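Local atomic coordinates of structural protein VP1 (Trichodysplasia spinulosa-associated polyomavirus, PDB entry 4U60), a protein that forms the pentameric building block of the polyomavirus capsid and binds sialylated glycans such as the GM1 oligosaccharide on its outer surface. Residues C[25-30]-C[71-76]; C[43-48]-C[261-266]; C[127-132]-C[215-220]; C[240-245]-C[269-274]. One frame throughout, in Å; residues are numbered along the deposited sequence.

Contact 1 (C[25-30]-C[71-76])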
loop_
_atom_site.group_PDB
_atom_site.type_symbol
_atom_site.label_atom_id
_atom_site.label_comp_id
_atom_site.label_asym_id
_atom_site.label_seq_id
_atom_site.Cartn_x
_atom_site.Cartn_y
_atom_site.Cartn_z
ATOM N N ILE C 25 -23.018 23.419 -7.572
ATOM C CA ILE C 25 -23.336 23.646 -6.181
ATOM C C ILE C 25 -22.045 23.434 -5.403
ATOM O O ILE C 25 -21.380 22.405 -5.554
ATOM C CB ILE C 25 -24.396 22.635 -5.684
ATOM C CG1 ILE C 25 -25.748 22.916 -6.345
ATOM C CG2 ILE C 25 -24.500 22.635 -4.153
ATOM C CD1 ILE C 25 -26.365 24.246 -5.981
ATOM N N GLU C 26 -21.715 24.397 -4.566
ATOM C CA GLU C 26 -20.552 24.308 -3.723
ATOM C C GLU C 26 -21.010 24.414 -2.278
ATOM O O GLU C 26 -21.840 25.255 -1.933
ATOM C CB GLU C 26 -19.613 25.447 -4.107
ATOM C CG GLU C 26 -18.303 25.470 -3.391
ATOM C CD GLU C 26 -17.443 26.625 -3.866
ATOM O OE1 GLU C 26 -16.315 26.376 -4.321
ATOM O OE2 GLU C 26 -17.888 27.791 -3.804
ATOM N N LEU C 27 -20.491 23.543 -1.431
ATOM C CA LEU C 27 -20.816 23.592 -0.010
ATOM C C LEU C 27 -19.746 22.907 0.790
ATOM O O LEU C 27 -18.895 22.213 0.242
ATOM C CB LEU C 27 -22.154 22.920 0.274
ATOM C CG LEU C 27 -22.151 21.395 0.184
ATOM C CD1 LEU C 27 -23.127 20.742 1.151
ATOM C CD2 LEU C 27 -22.484 20.974 -1.246
ATOM N N TYR C 28 -19.786 23.114 2.097
ATOM C CA TYR C 28 -18.993 22.309 3.020
ATOM C C TYR C 28 -19.912 21.820 4.125
ATOM O O TYR C 28 -20.978 22.420 4.393
ATOM C CB TYR C 28 -17.794 23.106 3.596
ATOM C CG TYR C 28 -18.222 24.305 4.424
ATOM C CD1 TYR C 28 -18.489 24.180 5.786
ATOM C CD2 TYR C 28 -18.420 25.539 3.835
ATOM C CE1 TYR C 28 -18.921 25.272 6.538
ATOM C CE2 TYR C 28 -18.859 26.635 4.571
ATOM C CZ TYR C 28 -19.116 26.491 5.929
ATOM O OH TYR C 28 -19.553 27.590 6.646
ATOM N N LEU C 29 -19.514 20.718 4.747
ATOM C CA LEU C 29 -20.177 20.213 5.934
ATOM C C LEU C 29 -19.170 20.093 7.066
ATOM O O LEU C 29 -18.133 19.452 6.919
ATOM C CB LEU C 29 -20.812 18.847 5.664
ATOM C CG LEU C 29 -21.978 18.865 4.666
ATOM C CD1 LEU C 29 -22.381 17.437 4.340
ATOM C CD2 LEU C 29 -23.167 19.658 5.195
ATOM N N ASN C 30 -19.496 20.724 8.192
ATOM C CA ASN C 30 -18.701 20.548 9.385
ATOM C C ASN C 30 -18.981 19.210 10.050
ATOM O O ASN C 30 -20.060 18.627 9.926
ATOM C CB ASN C 30 -18.888 21.707 10.364
ATOM C CG ASN C 30 -17.962 22.868 10.058
ATOM O OD1 ASN C 30 -16.747 22.693 9.957
ATOM N ND2 ASN C 30 -18.523 24.039 9.874
ATOM N N ALA C 71 -26.862 17.411 4.437
ATOM C CA ALA C 71 -27.628 18.592 4.025
ATOM C C ALA C 71 -28.428 18.277 2.781
ATOM O O ALA C 71 -28.024 17.438 1.952
ATOM C CB ALA C 71 -26.706 19.771 3.729
ATOM N N ARG C 72 -29.578 18.934 2.667
ATOM C CA ARG C 72 -30.341 18.987 1.442
ATOM C C ARG C 72 -30.146 20.380 0.887
ATOM O O ARG C 72 -30.444 21.371 1.572
ATOM C CB ARG C 72 -31.826 18.758 1.699
ATOM C CG ARG C 72 -32.680 18.893 0.456
ATOM C CD ARG C 72 -34.167 18.876 0.802
ATOM N NE ARG C 72 -34.979 18.901 -0.402
ATOM C CZ ARG C 72 -35.222 19.984 -1.123
ATOM N NH1 ARG C 72 -34.732 21.170 -0.758
ATOM N NH2 ARG C 72 -35.985 19.887 -2.214
ATOM N N ILE C 73 -29.671 20.464 -0.349
ATOM C CA ILE C 73 -29.490 21.755 -1.003
ATOM C C ILE C 73 -30.616 21.974 -2.011
ATOM O O ILE C 73 -30.896 21.118 -2.842
ATOM C CB ILE C 73 -28.138 21.842 -1.749
ATOM C CG1 ILE C 73 -26.960 21.529 -0.820
ATOM C CG2 ILE C 73 -27.979 23.203 -2.416
ATOM C CD1 ILE C 73 -26.817 22.378 0.407
ATOM N N ASN C 74 -31.243 23.141 -1.927
ATOM C CA ASN C 74 -32.290 23.534 -2.855
ATOM C C ASN C 74 -31.705 23.937 -4.177
ATOM O O ASN C 74 -30.868 24.839 -4.227
ATOM C CB ASN C 74 -33.046 24.739 -2.313
ATOM C CG ASN C 74 -33.865 24.390 -1.111
ATOM O OD1 ASN C 74 -34.733 23.515 -1.187
ATOM N ND2 ASN C 74 -33.597 25.045 0.008
ATOM N N LEU C 75 -32.152 23.293 -5.239
ATOM C CA LEU C 75 -31.696 23.594 -6.574
ATOM C C LEU C 75 -32.678 24.532 -7.260
ATOM O O LEU C 75 -33.840 24.656 -6.840
ATOM C CB LEU C 75 -31.554 22.319 -7.384
ATOM C CG LEU C 75 -30.592 21.289 -6.781
ATOM C CD1 LEU C 75 -30.643 20.002 -7.587
ATOM C CD2 LEU C 75 -29.176 21.821 -6.679
ATOM N N PRO C 76 -32.228 25.189 -8.333
ATOM C CA PRO C 76 -33.124 26.082 -9.042
ATOM C C PRO C 76 -34.370 25.352 -9.537
ATOM O O PRO C 76 -34.260 24.263 -10.118
ATOM C CB PRO C 76 -32.275 26.547 -10.219
ATOM C CG PRO C 76 -30.881 26.474 -9.717
ATOM C CD PRO C 76 -30.863 25.235 -8.878
#
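Ile25 meets Ile73 and Leu75 across one margin of the jelly-roll sandwich, where two strands of the VP1 beta-barrel face each other without sharing a hydrogen bond. The axes of strands 25-29 and 71-74 come within 9.5 Å and run at 151°, roughly antiparallel, a spacing set by side chains rather than by backbone pairing. Strand 25-29 bonds instead to strand 260-279, through Leu27 with Phe269 for example, and strand 71-74 to strand 241-254, through Ile73 with Leu242.

Ile25 carries both branches of its side chain into the seam. From CB, which points toward the opposite strand, the branch CG2 lies anti to the backbone N and comes to 3.9 Å from CG2 of Ile73, the two side chains lying alongside one another and running opposite ways. The longer branch leaves beside the backbone N (chi1 -69°), and its CG1 reaches CD2 of Leu75 at 3.6 Å. The terminal CD1 then rests against two methyls, 3.8 Å from Leu75 CD2 and 4.0 Å from Ile73 CG2. A beta-branched residue suits this place because it keeps an extended strand while offering two apolar arms.

The far end of Ile73 serves a second neighbour, since its CD1 approaches CD1 of Leu27 at 4.1 Å. Alternation along each strand sends Glu26 and Tyr28 to the other face, where they pack on a neighbouring subunit. Small Ala71 closes the row: it accepts a longer leucine from the facing strand, with Leu29 CD2 resting 3.8 Å from Ala71 CB.

Contact 2 (C[43-48]-C[261-266])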
loop_
_atom_site.group_PDB
_atom_site.type_symbol
_atom_site.label_atom_id
_atom_site.label_comp_id
_atom_site.label_asym_id
_atom_site.label_seq_id
_atom_site.Cartn_x
_atom_site.Cartn_y
_atom_site.Cartn_z
ATOM N N TYR C 43 -15.589 21.766 20.138
ATOM C CA TYR C 43 -16.238 21.658 18.833
ATOM C C TYR C 43 -15.333 20.914 17.863
ATOM O O TYR C 43 -14.124 21.144 17.812
ATOM C CB TYR C 43 -16.526 23.030 18.268
ATOM C CG TYR C 43 -17.182 23.052 16.910
ATOM C CD1 TYR C 43 -18.403 22.430 16.702
ATOM C CD2 TYR C 43 -16.620 23.761 15.850
ATOM C CE1 TYR C 43 -19.040 22.504 15.473
ATOM C CE2 TYR C 43 -17.256 23.826 14.622
ATOM C CZ TYR C 43 -18.468 23.209 14.450
ATOM O OH TYR C 43 -19.152 23.261 13.249
ATOM N N GLY C 44 -15.930 20.041 17.083
ATOM C CA GLY C 44 -15.176 19.198 16.159
ATOM C C GLY C 44 -14.554 17.970 16.770
ATOM O O GLY C 44 -13.786 17.283 16.095
ATOM N N TYR C 45 -14.855 17.723 18.037
ATOM C CA TYR C 45 -14.413 16.549 18.768
ATOM C C TYR C 45 -15.629 15.933 19.439
ATOM O O TYR C 45 -16.634 16.619 19.667
ATOM C CB TYR C 45 -13.415 16.878 19.868
ATOM C CG TYR C 45 -12.053 17.437 19.448
ATOM C CD1 TYR C 45 -11.885 18.781 19.142
ATOM C CD2 TYR C 45 -10.928 16.622 19.435
ATOM C CE1 TYR C 45 -10.637 19.302 18.796
ATOM C CE2 TYR C 45 -9.683 17.116 19.089
ATOM C CZ TYR C 45 -9.530 18.446 18.758
ATOM O OH TYR C 45 -8.297 18.963 18.456
ATOM N N SER C 46 -15.538 14.659 19.809
ATOM C CA SER C 46 -16.532 14.093 20.714
ATOM C C SER C 46 -16.231 14.518 22.150
ATOM O O SER C 46 -15.154 15.060 22.476
ATOM C CB SER C 46 -16.521 12.572 20.629
ATOM O OG SER C 46 -15.371 12.043 21.249
ATOM N N GLU C 47 -17.206 14.287 23.027
ATOM C CA GLU C 47 -16.951 14.259 24.445
ATOM C C GLU C 47 -16.047 13.061 24.736
ATOM O O GLU C 47 -15.887 12.158 23.877
ATOM C CB GLU C 47 -18.259 14.133 25.223
ATOM C CG GLU C 47 -19.208 15.301 25.005
ATOM C CD GLU C 47 -18.664 16.625 25.492
ATOM O OE1 GLU C 47 -17.962 16.668 26.528
ATOM O OE2 GLU C 47 -19.014 17.660 24.894
ATOM N N LYS C 48 -15.478 13.034 25.935
ATOM C CA LYS C 48 -14.619 11.908 26.339
ATOM C C LYS C 48 -15.308 10.562 26.153
ATOM O O LYS C 48 -16.453 10.360 26.583
ATOM C CB LYS C 48 -14.163 12.058 27.790
ATOM C CG LYS C 48 -13.160 13.178 27.979
ATOM C CD LYS C 48 -12.856 13.452 29.433
ATOM C CE LYS C 48 -12.114 14.776 29.583
ATOM N NZ LYS C 48 -11.899 15.124 30.992
ATOM N N GLN C 261 -10.841 11.474 22.882
ATOM C CA GLN C 261 -11.959 12.079 22.154
ATOM C C GLN C 261 -11.777 11.860 20.660
ATOM O O GLN C 261 -10.674 12.053 20.139
ATOM C CB GLN C 261 -11.967 13.585 22.388
ATOM C CG GLN C 261 -12.255 14.018 23.806
ATOM C CD GLN C 261 -11.929 15.478 23.977
ATOM O OE1 GLN C 261 -10.780 15.840 24.277
ATOM N NE2 GLN C 261 -12.919 16.338 23.760
ATOM N N TYR C 262 -12.846 11.502 19.957
ATOM C CA TYR C 262 -12.820 11.500 18.507
ATOM C C TYR C 262 -12.517 12.886 17.977
ATOM O O TYR C 262 -12.954 13.871 18.545
ATOM C CB TYR C 262 -14.174 11.128 17.921
ATOM C CG TYR C 262 -14.584 9.698 17.979
ATOM C CD1 TYR C 262 -14.203 8.821 16.990
ATOM C CD2 TYR C 262 -15.359 9.215 19.025
ATOM C CE1 TYR C 262 -14.617 7.496 16.999
ATOM C CE2 TYR C 262 -15.751 7.890 19.065
ATOM C CZ TYR C 262 -15.393 7.031 18.045
ATOM O OH TYR C 262 -15.787 5.718 18.019
ATOM N N ARG C 263 -11.767 12.944 16.886
ATOM C CA ARG C 263 -11.538 14.169 16.126
ATOM C C ARG C 263 -11.998 13.986 14.683
ATOM O O ARG C 263 -11.643 12.981 14.050
ATOM C CB ARG C 263 -10.061 14.522 16.129
ATOM C CG ARG C 263 -9.656 15.707 15.263
ATOM C CD ARG C 263 -10.482 16.958 15.557
ATOM N NE ARG C 263 -9.859 18.171 15.052
ATOM C CZ ARG C 263 -10.486 19.333 14.898
ATOM N NH1 ARG C 263 -11.777 19.425 15.158
ATOM N NH2 ARG C 263 -9.839 20.386 14.423
ATOM N N GLY C 264 -12.782 14.958 14.192
ATOM C CA GLY C 264 -13.306 14.955 12.845
ATOM C C GLY C 264 -12.891 16.192 12.096
ATOM O O GLY C 264 -12.530 17.195 12.719
ATOM N N LEU C 265 -12.932 16.111 10.755
ATOM C CA LEU C 265 -12.629 17.249 9.906
ATOM C C LEU C 265 -13.794 17.538 8.953
ATOM O O LEU C 265 -14.577 16.632 8.625
ATOM C CB LEU C 265 -11.352 17.005 9.099
ATOM C CG LEU C 265 -10.044 17.001 9.919
ATOM C CD1 LEU C 265 -8.883 16.683 8.991
ATOM C CD2 LEU C 265 -9.785 18.315 10.637
ATOM N N PRO C 266 -13.883 18.787 8.483
ATOM C CA PRO C 266 -14.921 19.133 7.532
ATOM C C PRO C 266 -14.614 18.600 6.135
ATOM O O PRO C 266 -13.471 18.259 5.831
ATOM C CB PRO C 266 -14.922 20.672 7.533
ATOM C CG PRO C 266 -13.678 21.111 8.255
ATOM C CD PRO C 266 -12.941 19.895 8.714
HETATM O O HOH W 1 -6.931 17.911 16.397
#
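Tyr45 and Arg263 stack flat at the tight centre of this contact, ring and guanidinium planes only 4° apart. The aliphatic arm adds a CH-pi contact, CD of Arg263 standing 3.7 Å from the Tyr45 ring centroid, while the guanidinium carbon CZ sits off-centre over the ring, in a cation-pi arrangement. A bend at chi2 (53°) folds the arginine back over the ring and sends NH1 to Gly44 O, 3.1 Å away. That carbonyl also takes Gly264 N, the two donors arriving from opposite faces of its plane. Glycine suits position 44, where a CB would collide with NH1.

Ser46 N bonds to Tyr262 O at 3.0 Å, and its OG accepts from Tyr262 N at 2.9 Å while donating to Glu47 O. Gln261 NE2 reaches Ser46 O at 2.9 Å, almost in line with the carbonyl. Beyond it the packing slackens: Lys48 touches Gln261 CG through its backbone N and, more loosely, its own CG. The Lys48 side chain is about 8 Å from a bound N-acetylneuraminic acid.

At this subunit interface, Gln170 O of a second subunit accepts from Arg263 NH1, and its Gly147 O bonds to Tyr45 OH. A single beta bridge, Tyr45 with Arg263, joins the loop between strands 12-29 and 69-74 to strand 260-279, which also pairs with strand 241-254.

Contact 3 (C[127-132]-C[215-220])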
loop_
_atom_site.group_PDB
_atom_site.type_symbol
_atom_site.label_atom_id
_atom_site.label_comp_id
_atom_site.label_asym_id
_atom_site.label_seq_id
_atom_site.Cartn_x
_atom_site.Cartn_y
_atom_site.Cartn_z
ATOM N N GLY C 127 -5.069 6.965 15.314
ATOM C CA GLY C 127 -5.967 5.850 15.487
ATOM C C GLY C 127 -6.998 5.747 14.381
ATOM O O GLY C 127 -6.779 6.117 13.226
ATOM N N MET C 128 -8.157 5.246 14.766
ATOM C CA MET C 128 -9.215 4.931 13.833
ATOM C C MET C 128 -9.526 6.068 12.851
ATOM O O MET C 128 -9.726 7.215 13.269
ATOM C CB MET C 128 -10.477 4.647 14.652
ATOM C CG MET C 128 -11.623 4.209 13.806
ATOM S SD MET C 128 -13.187 4.348 14.693
ATOM C CE MET C 128 -12.904 3.242 16.042
ATOM N N ASN C 129 -9.585 5.728 11.555
ATOM C CA ASN C 129 -10.045 6.635 10.515
ATOM C C ASN C 129 -11.276 6.062 9.859
ATOM O O ASN C 129 -11.353 4.850 9.621
ATOM C CB ASN C 129 -8.971 6.919 9.462
ATOM C CG ASN C 129 -8.143 8.150 9.797
ATOM O OD1 ASN C 129 -8.216 9.167 9.092
ATOM N ND2 ASN C 129 -7.425 8.093 10.920
ATOM N N PHE C 130 -12.236 6.932 9.592
ATOM C CA PHE C 130 -13.479 6.551 8.915
ATOM C C PHE C 130 -13.853 7.698 8.015
ATOM O O PHE C 130 -14.023 8.821 8.487
ATOM C CB PHE C 130 -14.588 6.215 9.921
ATOM C CG PHE C 130 -15.929 5.932 9.301
ATOM C CD1 PHE C 130 -16.153 4.755 8.608
ATOM C CD2 PHE C 130 -16.966 6.840 9.412
ATOM C CE1 PHE C 130 -17.409 4.502 8.046
ATOM C CE2 PHE C 130 -18.211 6.586 8.852
ATOM C CZ PHE C 130 -18.422 5.422 8.170
ATOM N N HIS C 131 -13.963 7.429 6.716
ATOM C CA HIS C 131 -14.229 8.457 5.716
ATOM C C HIS C 131 -15.266 7.974 4.755
ATOM O O HIS C 131 -15.084 6.943 4.110
ATOM C CB HIS C 131 -12.950 8.839 4.957
ATOM C CG HIS C 131 -11.895 9.329 5.876
ATOM N ND1 HIS C 131 -11.901 10.618 6.348
ATOM C CD2 HIS C 131 -10.884 8.700 6.507
ATOM C CE1 HIS C 131 -10.916 10.774 7.213
ATOM N NE2 HIS C 131 -10.282 9.624 7.323
ATOM N N MET C 132 -16.364 8.719 4.672
ATOM C CA MET C 132 -17.339 8.397 3.667
ATOM C C MET C 132 -18.040 9.648 3.193
ATOM O O MET C 132 -18.093 10.672 3.878
ATOM C CB MET C 132 -18.327 7.359 4.177
ATOM C CG MET C 132 -19.284 7.887 5.219
ATOM S SD MET C 132 -20.732 8.753 4.546
ATOM C CE MET C 132 -21.694 7.471 3.753
ATOM N N PRO C 215 -2.923 7.974 10.934
ATOM C CA PRO C 215 -3.814 8.461 9.893
ATOM C C PRO C 215 -3.076 8.654 8.581
ATOM O O PRO C 215 -1.957 9.158 8.580
ATOM C CB PRO C 215 -4.311 9.829 10.448
ATOM C CG PRO C 215 -4.058 9.730 11.925
ATOM C CD PRO C 215 -2.803 8.929 12.055
ATOM N N VAL C 216 -3.682 8.187 7.489
ATOM C CA VAL C 216 -3.112 8.382 6.153
ATOM C C VAL C 216 -4.141 9.148 5.345
ATOM O O VAL C 216 -5.239 8.631 5.083
ATOM C CB VAL C 216 -2.777 7.033 5.497
ATOM C CG1 VAL C 216 -2.265 7.263 4.086
ATOM C CG2 VAL C 216 -1.735 6.286 6.321
ATOM N N LEU C 217 -3.824 10.394 5.002
ATOM C CA LEU C 217 -4.788 11.320 4.443
ATOM C C LEU C 217 -4.184 12.034 3.254
ATOM O O LEU C 217 -2.951 12.236 3.191
ATOM C CB LEU C 217 -5.232 12.345 5.506
ATOM C CG LEU C 217 -5.902 11.802 6.776
ATOM C CD1 LEU C 217 -5.915 12.818 7.919
ATOM C CD2 LEU C 217 -7.319 11.367 6.502
ATOM N N GLN C 218 -5.036 12.384 2.299
ATOM C CA GLN C 218 -4.597 13.158 1.126
ATOM C C GLN C 218 -5.549 14.327 0.912
ATOM O O GLN C 218 -6.694 14.269 1.324
ATOM C CB GLN C 218 -4.573 12.299 -0.139
ATOM C CG GLN C 218 -3.759 11.033 -0.033
ATOM C CD GLN C 218 -4.551 9.863 0.547
ATOM O OE1 GLN C 218 -5.796 9.862 0.535
ATOM N NE2 GLN C 218 -3.832 8.854 1.064
ATOM N N PHE C 219 -5.054 15.375 0.271
ATOM C CA PHE C 219 -5.858 16.517 -0.115
ATOM C C PHE C 219 -5.353 17.121 -1.419
ATOM O O PHE C 219 -4.168 17.347 -1.608
ATOM C CB PHE C 219 -5.949 17.559 1.017
ATOM C CG PHE C 219 -4.637 18.085 1.498
ATOM C CD1 PHE C 219 -3.879 17.368 2.426
ATOM C CD2 PHE C 219 -4.153 19.322 1.080
ATOM C CE1 PHE C 219 -2.652 17.859 2.875
ATOM C CE2 PHE C 219 -2.944 19.807 1.536
ATOM C CZ PHE C 219 -2.200 19.075 2.434
ATOM N N THR C 220 -6.273 17.375 -2.335
ATOM C CA THR C 220 -5.928 17.993 -3.603
ATOM C C THR C 220 -7.179 18.612 -4.216
ATOM O O THR C 220 -8.291 18.151 -3.956
ATOM C CB THR C 220 -5.297 16.976 -4.599
ATOM O OG1 THR C 220 -4.915 17.620 -5.818
ATOM C CG2 THR C 220 -6.269 15.826 -4.949
#
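Leu217 pushes one methyl, CD2, against the polar pair Asn129 and His131, and Pro215 packs beside it on the asparagine. No hydrogen bond joins the two segments, so the contact across them is van der Waals packing. CD2 lies 3.5 Å from Asn129 OD1 and equally close to NE2 of His131, so one methyl covers the junction of the two groups. CG beside the backbone N (chi1 -60°) carries the leucine tip to both groups, and the Leu217 and His131 side chains cross at about a right angle. Pro215 brings its ring across the amide, again at about a right angle, with CB 3.6 Å from Asn129 ND2. A compact, rigid proline suits this place, where the chain enters strand 216-220.

The polar interactions run along segment 127-132 and fix the surface on which these apolar groups rest. His131 NE2 donates to Asn129 OD1 at 2.8 Å, nearly straight at 174°, in the carbonyl plane and on a lone pair. At the other end of the amide, Asn129 ND2 reaches Gly127 O at 3.1 Å, with the acceptor in the amide plane. Asparagine, having both an acceptor and a donor, can link the histidine to the chain just before the strand. His131 ND1 is in turn bonded to the carboxylate of Asp248; as NE2 already donates to Asn129 OD1, both ring nitrogens would probably carry a proton.

Strand 129-136 lies between strands 201-208 and 241-254, whereas strand 216-220 pairs antiparallel with a strand of a neighbouring subunit, extending the sheet across the interface.

Contact 4 (C[240-245]-C[269-274])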
loop_
_atom_site.group_PDB
_atom_site.type_symbol
_atom_site.label_atom_id
_atom_site.label_comp_id
_atom_site.label_asym_id
_atom_site.label_seq_id
_atom_site.Cartn_x
_atom_site.Cartn_y
_atom_site.Cartn_z
ATOM N N ASP C 240 -36.230 18.863 -6.869
ATOM C CA ASP C 240 -35.124 19.831 -6.940
ATOM C C ASP C 240 -34.308 19.918 -5.647
ATOM O O ASP C 240 -33.859 20.998 -5.262
ATOM C CB ASP C 240 -35.677 21.215 -7.329
ATOM C CG ASP C 240 -36.426 21.190 -8.642
ATOM O OD1 ASP C 240 -36.111 20.328 -9.504
ATOM O OD2 ASP C 240 -37.367 22.015 -8.816
ATOM N N GLY C 241 -34.043 18.774 -5.018
ATOM C CA GLY C 241 -33.198 18.724 -3.824
ATOM C C GLY C 241 -31.993 17.856 -4.100
ATOM O O GLY C 241 -32.134 16.764 -4.648
ATOM N N LEU C 242 -30.826 18.339 -3.713
ATOM C CA LEU C 242 -29.568 17.586 -3.813
ATOM C C LEU C 242 -29.165 17.214 -2.406
ATOM O O LEU C 242 -29.098 18.068 -1.524
ATOM C CB LEU C 242 -28.501 18.474 -4.439
ATOM C CG LEU C 242 -27.072 17.943 -4.504
ATOM C CD1 LEU C 242 -27.017 16.698 -5.373
ATOM C CD2 LEU C 242 -26.159 19.039 -5.032
ATOM N N TYR C 243 -28.827 15.947 -2.209
ATOM C CA TYR C 243 -28.521 15.444 -0.880
ATOM C C TYR C 243 -27.057 15.051 -0.792
ATOM O O TYR C 243 -26.581 14.250 -1.601
ATOM C CB TYR C 243 -29.453 14.267 -0.576
ATOM C CG TYR C 243 -30.926 14.655 -0.635
ATOM C CD1 TYR C 243 -31.562 14.894 -1.845
ATOM C CD2 TYR C 243 -31.659 14.797 0.525
ATOM C CE1 TYR C 243 -32.894 15.249 -1.891
ATOM C CE2 TYR C 243 -32.986 15.152 0.496
ATOM C CZ TYR C 243 -33.598 15.368 -0.715
ATOM O OH TYR C 243 -34.916 15.709 -0.716
ATOM N N VAL C 244 -26.377 15.620 0.201
ATOM C CA VAL C 244 -24.949 15.407 0.405
ATOM C C VAL C 244 -24.744 14.964 1.837
ATOM O O VAL C 244 -25.289 15.578 2.763
ATOM C CB VAL C 244 -24.165 16.705 0.131
ATOM C CG1 VAL C 244 -22.683 16.477 0.302
ATOM C CG2 VAL C 244 -24.484 17.220 -1.270
ATOM N N SER C 245 -23.936 13.913 2.017
ATOM C CA SER C 245 -23.733 13.349 3.343
ATOM C C SER C 245 -22.295 12.923 3.503
ATOM O O SER C 245 -21.660 12.561 2.516
ATOM C CB SER C 245 -24.637 12.129 3.556
ATOM O OG SER C 245 -26.002 12.427 3.237
ATOM N N PHE C 269 -17.382 20.142 -1.002
ATOM C CA PHE C 269 -17.947 19.552 -2.203
ATOM C C PHE C 269 -18.178 20.602 -3.274
ATOM O O PHE C 269 -18.679 21.683 -2.982
ATOM C CB PHE C 269 -19.322 18.919 -1.930
ATOM C CG PHE C 269 -19.353 17.902 -0.826
ATOM C CD1 PHE C 269 -19.498 18.308 0.495
ATOM C CD2 PHE C 269 -19.327 16.534 -1.110
ATOM C CE1 PHE C 269 -19.596 17.384 1.519
ATOM C CE2 PHE C 269 -19.400 15.610 -0.066
ATOM C CZ PHE C 269 -19.528 16.059 1.234
ATOM N N ASN C 270 -17.858 20.244 -4.509
ATOM C CA ASN C 270 -18.235 21.026 -5.680
ATOM C C ASN C 270 -18.870 20.062 -6.664
ATOM O O ASN C 270 -18.197 19.202 -7.227
ATOM C CB ASN C 270 -17.024 21.736 -6.300
ATOM C CG ASN C 270 -17.407 22.675 -7.439
ATOM O OD1 ASN C 270 -17.396 23.898 -7.288
ATOM N ND2 ASN C 270 -17.750 22.106 -8.584
ATOM N N ILE C 271 -20.175 20.201 -6.845
ATOM C CA ILE C 271 -20.961 19.259 -7.619
ATOM C C ILE C 271 -21.470 19.920 -8.897
ATOM O O ILE C 271 -22.051 21.004 -8.863
ATOM C CB ILE C 271 -22.145 18.730 -6.780
ATOM C CG1 ILE C 271 -21.608 18.022 -5.534
ATOM C CG2 ILE C 271 -23.023 17.822 -7.616
ATOM C CD1 ILE C 271 -22.598 17.883 -4.411
ATOM N N LEU C 272 -21.220 19.262 -10.019
ATOM C CA LEU C 272 -21.683 19.713 -11.323
ATOM C C LEU C 272 -22.979 19.010 -11.645
ATOM O O LEU C 272 -23.046 17.793 -11.529
ATOM C CB LEU C 272 -20.631 19.375 -12.375
ATOM C CG LEU C 272 -20.973 19.765 -13.805
ATOM C CD1 LEU C 272 -20.900 21.270 -13.957
ATOM C CD2 LEU C 272 -20.034 19.071 -14.786
ATOM N N LEU C 273 -24.001 19.773 -12.047
ATOM C CA LEU C 273 -25.304 19.198 -12.421
ATOM C C LEU C 273 -25.738 19.692 -13.776
ATOM O O LEU C 273 -25.344 20.788 -14.212
ATOM C CB LEU C 273 -26.399 19.534 -11.410
ATOM C CG LEU C 273 -26.100 19.098 -9.976
ATOM C CD1 LEU C 273 -25.635 20.305 -9.178
ATOM C CD2 LEU C 273 -27.301 18.479 -9.301
ATOM N N ARG C 274 -26.564 18.887 -14.433
ATOM C CA ARG C 274 -27.046 19.190 -15.757
ATOM C C ARG C 274 -28.531 18.892 -15.834
ATOM O O ARG C 274 -29.054 18.082 -15.067
ATOM C CB ARG C 274 -26.287 18.391 -16.820
ATOM C CG ARG C 274 -26.553 16.893 -16.810
ATOM C CD ARG C 274 -25.709 16.168 -17.836
ATOM N NE ARG C 274 -25.844 14.716 -17.731
ATOM C CZ ARG C 274 -25.021 13.825 -18.302
ATOM N NH1 ARG C 274 -23.991 14.218 -19.034
ATOM N NH2 ARG C 274 -25.231 12.530 -18.150
#
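Val244 sets its CG1 methyl squarely over the Phe269 ring, 3.3 Å from the centroid and 11° off the ring normal, a CH-pi contact of close fit. This methyl is the branch anti to the backbone N (chi1 -178°). The other branch, CG2, turns to Ile271 and meets its CD1 tip to tip at 3.7 Å. Leu242 approaches that same CD1 end-on, its CD2 at 3.8 Å, so the isoleucine tip is shared between two residues of the facing strand. A looser touch between Leu242 CD1 and Leu273 CD2, 4.3 Å apart, ends the row. Slender Val244 suits a place above a flat ring, and the longer Leu242 and Ile271 span the gap where the backbones stand farther apart.

Outside this first shell, other strands hold the groups in place. Ile73 and Ala71 bond through their backbones to Leu242 and Val244, while Phe133 and Val135 of strand 129-136 pack against the side chains of Phe269 and of Leu242 and Ile271. Thr97 and Val95 of strand 86-99 also pack on Phe269 and Ile271.

The axes of strands 241-245 and 269-274 stay 10.3 Å apart at 147°. Such a spacing, filled by apolar side chains that meet midway, is that of two layers facing across the hydrophobic core of the viral jelly-roll beta-sandwich.

How the contacts relate
All four contacts reach the antiparallel strands of the VP1 jelly-roll; strand 216-220 of contact 3 pairs with a neighbouring subunit. Contacts 1 and 4 are close neighbours, with centres 7 Å apart: strand 12-29 pairs with 260-279 and strand 69-74 with 241-254, so they join the same two layers. Contact 2 lies 26 Å from contact 4, yet both use strand 260-279, which spans from the side nearer the glycans (contact 2) to the other end (contact 4). Contact 3 is 14 Å from contact 2. Along the chain, contacts 1, 3 and 4 follow in series, while contact 2 crosses both 1 and 4 and encloses 3. Contacts 1, 2 and 3 touch a second subunit, linking the barrel to pentamer assembly.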